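Local coordinates for nucleoside permease NupG (Escherichia coli K-12, PDB 7DLA), which carries purine and pyrimidine nucleosides across the bacterial inner membrane by symport with protons, as a member of the major facilitator superfamily, at residues I226-S237 and W380-A388. The protein carries 1 engineered substitution. Sequence-based numbering, arbitrary orientation.
Sequences ITNMFGNTFLHS and WQTVWLIFA
Ser-237 OG donates a hydrogen bond of 2.8 Å to Phe-234 O, tying the hydroxyl back to the carbonyl three residues earlier, where Trp-380 packs against both residues. The axis of segment 226-236 runs nearly antiparallel (151°) to that of 380-388, the start of helix 380-402, and illustrates how large side chains bridge widely spaced helices: the axes stay 11.7 Å apart, and no hydrogen bond crosses between the segments. Phe-234, Trp-380 and Trp-384 form a compact aromatic triad, with Trp-380 CE3 also lying over the rim of a Trp-384 face. With CG roughly anti to the backbone N (chi1 154°), the Phe-234 ring is brought against both indoles. It turns its CD1 edge to the face of the Trp-380 five-membered ring, centroids 5.1 Å apart, and offers its own face to the edge of Trp-384. In this second T-shaped pair the planes stand at 84°, and Trp-384 NE1 sits over the centre of the phenyl ring. The backbone joins in as well, Phe-234 CA lying over the face of the Trp-380 five-membered ring, 3.8 Å from its centroid, in a CH-pi contact. A turn earlier, Phe-230 CB touches Trp-380 CH2 at 3.6 Å. Deeper in the membrane, Ile-226 splits its branches: CG2 meets the indole edge at Trp-384 CZ3 (3.8 Å), while CD1 rests on a face of Phe-387. Phe-298 of helix 253-299 extends the cluster. The result is an aromatic cluster joining the periplasmic ends of the seventh and last transmembrane helices of a twelve-helix major facilitator fold.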
ATOM      1  N   ILE A 226      -7.333  -1.836  -4.705  1.00 61.46           N
ATOM      2  CA  ILE A 226      -8.812  -1.702  -4.859  1.00 61.34           C
ATOM      3  C   ILE A 226      -9.533  -2.248  -3.637  1.00 60.56           C
ATOM      4  O   ILE A 226     -10.423  -1.596  -3.145  1.00 60.54           O
ATOM      5  CB  ILE A 226      -9.286  -2.441  -6.113  1.00 62.56           C
ATOM      6  CG1 ILE A 226      -8.890  -1.696  -7.379  1.00 60.66           C
ATOM      7  CG2 ILE A 226     -10.779  -2.659  -6.051  1.00 59.95           C
ATOM      8  CD1 ILE A 226      -9.512  -2.280  -8.580  1.00 60.10           C
ATOM      9  N   THR A 227      -9.145  -3.434  -3.200  1.00 60.48           N
ATOM     10  CA  THR A 227      -9.709  -4.102  -2.011  1.00 59.92           C
ATOM     11  C   THR A 227      -9.439  -3.228  -0.782  1.00 59.38           C
ATOM     12  O   THR A 227     -10.335  -3.064   0.035  1.00 59.09           O
ATOM     13  CB  THR A 227      -9.046  -5.473  -1.948  1.00 59.48           C
ATOM     14  OG1 THR A 227      -9.120  -6.003  -0.633  1.00 62.79           O
ATOM     15  CG2 THR A 227      -7.594  -5.384  -2.353  1.00 58.73           C
ATOM     16  N   ASN A 228      -8.254  -2.630  -0.704  1.00 59.64           N
ATOM     17  CA  ASN A 228      -7.855  -1.769   0.433  1.00 60.11           C
ATOM     18  C   ASN A 228      -8.529  -0.408   0.325  1.00 60.02           C
ATOM     19  O   ASN A 228      -8.555   0.288   1.318  1.00 58.84           O
ATOM     20  CB  ASN A 228      -6.340  -1.599   0.488  1.00 60.23           C
ATOM     21  CG  ASN A 228      -5.622  -2.870   0.864  1.00 61.03           C
ATOM     22  OD1 ASN A 228      -6.206  -3.756   1.466  1.00 59.66           O
ATOM     23  ND2 ASN A 228      -4.356  -2.966   0.511  1.00 65.37           N
ATOM     24  N   MET A 229      -9.017  -0.032  -0.848  1.00 59.62           N
ATOM     25  CA  MET A 229      -9.691   1.276  -0.967  1.00 59.77           C
ATOM     26  C   MET A 229     -11.178   1.117  -0.677  1.00 59.81           C
ATOM     27  O   MET A 229     -11.725   1.966  -0.024  1.00 59.58           O
ATOM     28  CB  MET A 229      -9.554   1.849  -2.375  1.00 60.52           C
ATOM     29  CG  MET A 229      -8.158   2.233  -2.760  1.00 61.42           C
ATOM     30  SD  MET A 229      -8.111   2.973  -4.392  1.00 71.09           S
ATOM     31  CE  MET A 229      -8.293   1.502  -5.390  1.00 60.63           C
ATOM     32  N   PHE A 230     -11.804   0.028  -1.091  1.00 59.83           N
ATOM     33  CA  PHE A 230     -13.245   0.011  -0.906  1.00 59.81           C
ATOM     34  C   PHE A 230     -13.769  -1.210  -0.178  1.00 59.25           C
ATOM     35  O   PHE A 230     -14.981  -1.405  -0.159  1.00 59.03           O
ATOM     36  CB  PHE A 230     -13.986   0.122  -2.247  1.00 63.65           C
ATOM     37  CG  PHE A 230     -13.661   1.362  -3.025  1.00 61.10           C
ATOM     38  CD1 PHE A 230     -14.371   2.535  -2.806  1.00 60.83           C
ATOM     39  CD2 PHE A 230     -12.684   1.339  -4.012  1.00 60.75           C
ATOM     40  CE1 PHE A 230     -14.076   3.672  -3.529  1.00 64.63           C
ATOM     41  CE2 PHE A 230     -12.383   2.469  -4.735  1.00 60.92           C
ATOM     42  CZ  PHE A 230     -13.067   3.637  -4.494  1.00 61.32           C
ATOM     43  N   GLY A 231     -12.920  -2.048   0.407  1.00 58.98           N
ATOM     44  CA  GLY A 231     -13.431  -3.259   1.019  1.00 58.85           C
ATOM     45  C   GLY A 231     -14.168  -2.948   2.300  1.00 58.75           C
ATOM     46  O   GLY A 231     -15.185  -3.570   2.625  1.00 58.47           O
ATOM     47  N   ASN A 232     -13.685  -1.949   3.023  1.00 58.45           N
ATOM     48  CA  ASN A 232     -14.371  -1.532   4.225  1.00 58.62           C
ATOM     49  C   ASN A 232     -15.712  -0.893   3.863  1.00 58.94           C
ATOM     50  O   ASN A 232     -16.716  -1.095   4.561  1.00 59.19           O
ATOM     51  CB  ASN A 232     -13.469  -0.568   4.991  1.00 58.08           C
ATOM     52  CG  ASN A 232     -14.121  -0.022   6.216  1.00 58.19           C
ATOM     53  OD1 ASN A 232     -14.910   0.920   6.168  1.00 57.91           O
ATOM     54  ND2 ASN A 232     -13.762  -0.603   7.357  1.00 58.81           N
ATOM     55  N   THR A 233     -15.750  -0.140   2.747  1.00 58.23           N
ATOM     56  CA  THR A 233     -17.009   0.445   2.277  1.00 58.18           C
ATOM     57  C   THR A 233     -17.967  -0.623   1.787  1.00 58.54           C
ATOM     58  O   THR A 233     -19.178  -0.504   1.983  1.00 59.62           O
ATOM     59  CB  THR A 233     -16.759   1.473   1.171  1.00 57.62           C
ATOM     60  OG1 THR A 233     -15.694   2.358   1.555  1.00 57.18           O
ATOM     61  CG2 THR A 233     -18.002   2.288   0.909  1.00 57.07           C
ATOM     62  N   PHE A 234     -17.440  -1.682   1.184  1.00 59.44           N
ATOM     63  CA  PHE A 234     -18.278  -2.787   0.746  1.00 59.42           C
ATOM     64  C   PHE A 234     -18.843  -3.553   1.937  1.00 59.02           C
ATOM     65  O   PHE A 234     -19.997  -3.994   1.904  1.00 60.09           O
ATOM     66  CB  PHE A 234     -17.482  -3.682  -0.212  1.00 58.12           C
ATOM     67  CG  PHE A 234     -17.950  -5.107  -0.260  1.00 58.08           C
ATOM     68  CD1 PHE A 234     -19.176  -5.428  -0.825  1.00 58.36           C
ATOM     69  CD2 PHE A 234     -17.202  -6.120   0.315  1.00 57.69           C
ATOM     70  CE1 PHE A 234     -19.626  -6.743  -0.859  1.00 58.27           C
ATOM     71  CE2 PHE A 234     -17.641  -7.443   0.278  1.00 57.30           C
ATOM     72  CZ  PHE A 234     -18.853  -7.753  -0.302  1.00 57.80           C
ATOM     73  N   LEU A 235     -18.070  -3.691   3.011  1.00 59.20           N
ATOM     74  CA  LEU A 235     -18.600  -4.374   4.188  1.00 60.06           C
ATOM     75  C   LEU A 235     -19.593  -3.504   4.949  1.00 61.41           C
ATOM     76  O   LEU A 235     -20.582  -4.010   5.499  1.00 62.15           O
ATOM     77  CB  LEU A 235     -17.465  -4.804   5.105  1.00 59.46           C
ATOM     78  CG  LEU A 235     -16.597  -5.911   4.540  1.00 58.69           C
ATOM     79  CD1 LEU A 235     -15.560  -6.277   5.561  1.00 59.19           C
ATOM     80  CD2 LEU A 235     -17.485  -7.082   4.279  1.00 59.00           C
ATOM     81  N   HIS A 236     -19.360  -2.198   4.976  1.00 60.82           N
ATOM     82  CA  HIS A 236     -20.335  -1.294   5.549  1.00 61.68           C
ATOM     83  C   HIS A 236     -21.560  -1.117   4.651  1.00 62.89           C
ATOM     84  O   HIS A 236     -22.607  -0.693   5.135  1.00 64.32           O
ATOM     85  CB  HIS A 236     -19.624   0.022   5.858  1.00 61.45           C
ATOM     86  CG  HIS A 236     -18.987   0.034   7.217  1.00 64.17           C
ATOM     87  ND1 HIS A 236     -19.708   0.227   8.381  1.00 62.07           N
ATOM     88  CD2 HIS A 236     -17.708  -0.198   7.600  1.00 61.06           C
ATOM     89  CE1 HIS A 236     -18.893   0.146   9.418  1.00 61.88           C
ATOM     90  NE2 HIS A 236     -17.675  -0.110   8.972  1.00 63.87           N
ATOM     91  N   SER A 237     -21.460  -1.457   3.364  1.00 62.40           N
ATOM     92  CA  SER A 237     -22.603  -1.381   2.464  1.00 63.16           C
ATOM     93  C   SER A 237     -23.816  -2.103   3.017  1.00 64.97           C
ATOM     94  O   SER A 237     -24.957  -1.725   2.713  1.00 66.27           O
ATOM     95  CB  SER A 237     -22.229  -1.971   1.103  1.00 62.00           C
ATOM     96  OG  SER A 237     -22.570  -3.350   0.990  1.00 61.23           O
ATOM     97  N   TRP A 380     -22.493  -3.815  -5.276  1.00 61.96           N
ATOM     98  CA  TRP A 380     -21.141  -4.319  -5.081  1.00 60.91           C
ATOM     99  C   TRP A 380     -20.900  -5.614  -5.851  1.00 58.43           C
ATOM    100  O   TRP A 380     -19.807  -5.804  -6.392  1.00 59.66           O
ATOM    101  CB  TRP A 380     -20.825  -4.486  -3.587  1.00 59.28           C
ATOM    102  CG  TRP A 380     -20.545  -3.195  -2.886  1.00 59.50           C
ATOM    103  CD1 TRP A 380     -21.321  -2.557  -1.958  1.00 60.06           C
ATOM    104  CD2 TRP A 380     -19.411  -2.358  -3.103  1.00 59.70           C
ATOM    105  NE1 TRP A 380     -20.722  -1.378  -1.567  1.00 59.99           N
ATOM    106  CE2 TRP A 380     -19.547  -1.237  -2.254  1.00 59.92           C
ATOM    107  CE3 TRP A 380     -18.291  -2.447  -3.931  1.00 58.78           C
ATOM    108  CZ2 TRP A 380     -18.602  -0.218  -2.210  1.00 60.07           C
ATOM    109  CZ3 TRP A 380     -17.352  -1.439  -3.890  1.00 59.35           C
ATOM    110  CH2 TRP A 380     -17.510  -0.339  -3.033  1.00 60.03           C
ATOM    111  N   GLN A 381     -21.898  -6.508  -5.931  1.00 57.77           N
ATOM    112  CA  GLN A 381     -21.698  -7.769  -6.643  1.00 57.23           C
ATOM    113  C   GLN A 381     -21.157  -7.512  -8.049  1.00 57.40           C
ATOM    114  O   GLN A 381     -20.085  -8.013  -8.408  1.00 56.26           O
ATOM    115  CB  GLN A 381     -22.999  -8.574  -6.686  1.00 56.28           C
ATOM    116  CG  GLN A 381     -22.723 -10.065  -6.740  1.00 55.75           C
ATOM    117  CD  GLN A 381     -23.942 -10.953  -6.795  1.00 53.59           C
ATOM    118  OE1 GLN A 381     -24.719 -10.881  -7.736  1.00 50.94           O
ATOM    119  NE2 GLN A 381     -24.086 -11.839  -5.801  1.00 54.66           N
ATOM    120  N   THR A 382     -21.852  -6.668  -8.828  1.00 57.43           N
ATOM    121  CA  THR A 382     -21.398  -6.301 -10.170  1.00 57.66           C
ATOM    122  C   THR A 382     -20.033  -5.613 -10.164  1.00 57.05           C
ATOM    123  O   THR A 382     -19.202  -5.876 -11.040  1.00 57.04           O
ATOM    124  CB  THR A 382     -22.443  -5.421 -10.837  1.00 58.49           C
ATOM    125  OG1 THR A 382     -23.645  -6.179 -10.962  1.00 58.43           O
ATOM    126  CG2 THR A 382     -21.979  -4.938 -12.210  1.00 59.72           C
ATOM    127  N   VAL A 383     -19.794  -4.697  -9.227  1.00 57.36           N
ATOM    128  CA  VAL A 383     -18.479  -4.066  -9.128  1.00 57.39           C
ATOM    129  C   VAL A 383     -17.385  -5.132  -9.048  1.00 56.98           C
ATOM    130  O   VAL A 383     -16.440  -5.155  -9.859  1.00 55.52           O
ATOM    131  CB  VAL A 383     -18.450  -3.115  -7.915  1.00 57.62           C
ATOM    132  CG1 VAL A 383     -17.124  -2.427  -7.781  1.00 57.46           C
ATOM    133  CG2 VAL A 383     -19.553  -2.071  -8.023  1.00 59.60           C
ATOM    134  N   TRP A 384     -17.541  -6.078  -8.104  1.00 56.54           N
ATOM    135  CA  TRP A 384     -16.529  -7.117  -7.889  1.00 56.40           C
ATOM    136  C   TRP A 384     -16.430  -8.074  -9.068  1.00 55.67           C
ATOM    137  O   TRP A 384     -15.360  -8.621  -9.339  1.00 55.58           O
ATOM    138  CB  TRP A 384     -16.782  -7.907  -6.599  1.00 55.70           C
ATOM    139  CG  TRP A 384     -16.703  -7.069  -5.362  1.00 56.72           C
ATOM    140  CD1 TRP A 384     -17.623  -7.010  -4.352  1.00 57.24           C
ATOM    141  CD2 TRP A 384     -15.677  -6.120  -5.023  1.00 56.51           C
ATOM    142  NE1 TRP A 384     -17.225  -6.104  -3.400  1.00 56.90           N
ATOM    143  CE2 TRP A 384     -16.041  -5.539  -3.790  1.00 56.92           C
ATOM    144  CE3 TRP A 384     -14.486  -5.715  -5.636  1.00 56.38           C
ATOM    145  CZ2 TRP A 384     -15.250  -4.584  -3.155  1.00 57.85           C
ATOM    146  CZ3 TRP A 384     -13.711  -4.765  -5.021  1.00 57.08           C
ATOM    147  CH2 TRP A 384     -14.090  -4.211  -3.783  1.00 60.90           C
ATOM    148  N   LEU A 385     -17.533  -8.306  -9.776  1.00 57.00           N
ATOM    149  CA  LEU A 385     -17.442  -9.139 -10.966  1.00 55.50           C
ATOM    150  C   LEU A 385     -16.656  -8.442 -12.056  1.00 55.02           C
ATOM    151  O   LEU A 385     -15.826  -9.080 -12.708  1.00 54.68           O
ATOM    152  CB  LEU A 385     -18.826  -9.553 -11.470  1.00 55.99           C
ATOM    153  CG  LEU A 385     -19.586 -10.524 -10.547  1.00 55.74           C
ATOM    154  CD1 LEU A 385     -20.936 -10.954 -11.125  1.00 57.11           C
ATOM    155  CD2 LEU A 385     -18.744 -11.759 -10.207  1.00 57.06           C
ATOM    156  N   ILE A 386     -16.870  -7.136 -12.278  1.00 54.71           N
ATOM    157  CA  ILE A 386     -16.083  -6.594 -13.383  1.00 54.61           C
ATOM    158  C   ILE A 386     -14.612  -6.557 -12.975  1.00 54.65           C
ATOM    159  O   ILE A 386     -13.725  -6.681 -13.826  1.00 54.80           O
ATOM    160  CB  ILE A 386     -16.512  -5.210 -13.898  1.00 54.08           C
ATOM    161  CG1 ILE A 386     -15.951  -4.100 -13.061  1.00 55.24           C
ATOM    162  CG2 ILE A 386     -18.013  -5.063 -13.913  1.00 55.89           C
ATOM    163  CD1 ILE A 386     -15.780  -2.856 -13.908  1.00 54.72           C
ATOM    164  N   PHE A 387     -14.324  -6.456 -11.669  1.00 55.33           N
ATOM    165  CA  PHE A 387     -12.928  -6.512 -11.215  1.00 55.07           C
ATOM    166  C   PHE A 387     -12.337  -7.917 -11.335  1.00 55.20           C
ATOM    167  O   PHE A 387     -11.176  -8.068 -11.739  1.00 55.29           O
ATOM    168  CB  PHE A 387     -12.817  -6.000  -9.781  1.00 55.76           C
ATOM    169  CG  PHE A 387     -12.993  -4.517  -9.669  1.00 55.84           C
ATOM    170  CD1 PHE A 387     -12.507  -3.677 -10.664  1.00 55.90           C
ATOM    171  CD2 PHE A 387     -13.691  -3.958  -8.607  1.00 56.79           C
ATOM    172  CE1 PHE A 387     -12.689  -2.306 -10.579  1.00 56.57           C
ATOM    173  CE2 PHE A 387     -13.864  -2.597  -8.518  1.00 56.17           C
ATOM    174  CZ  PHE A 387     -13.370  -1.771  -9.510  1.00 56.46           C
ATOM    175  N   ALA A 388     -13.109  -8.951 -10.990  1.00 53.50           N
ATOM    176  CA  ALA A 388     -12.677 -10.328 -11.208  1.00 54.86           C
ATOM    177  C   ALA A 388     -12.511 -10.647 -12.697  1.00 54.72           C
ATOM    178  O   ALA A 388     -11.620 -11.420 -13.085  1.00 54.10           O
ATOM    179  CB  ALA A 388     -13.678 -11.291 -10.574  1.00 54.40           C
TER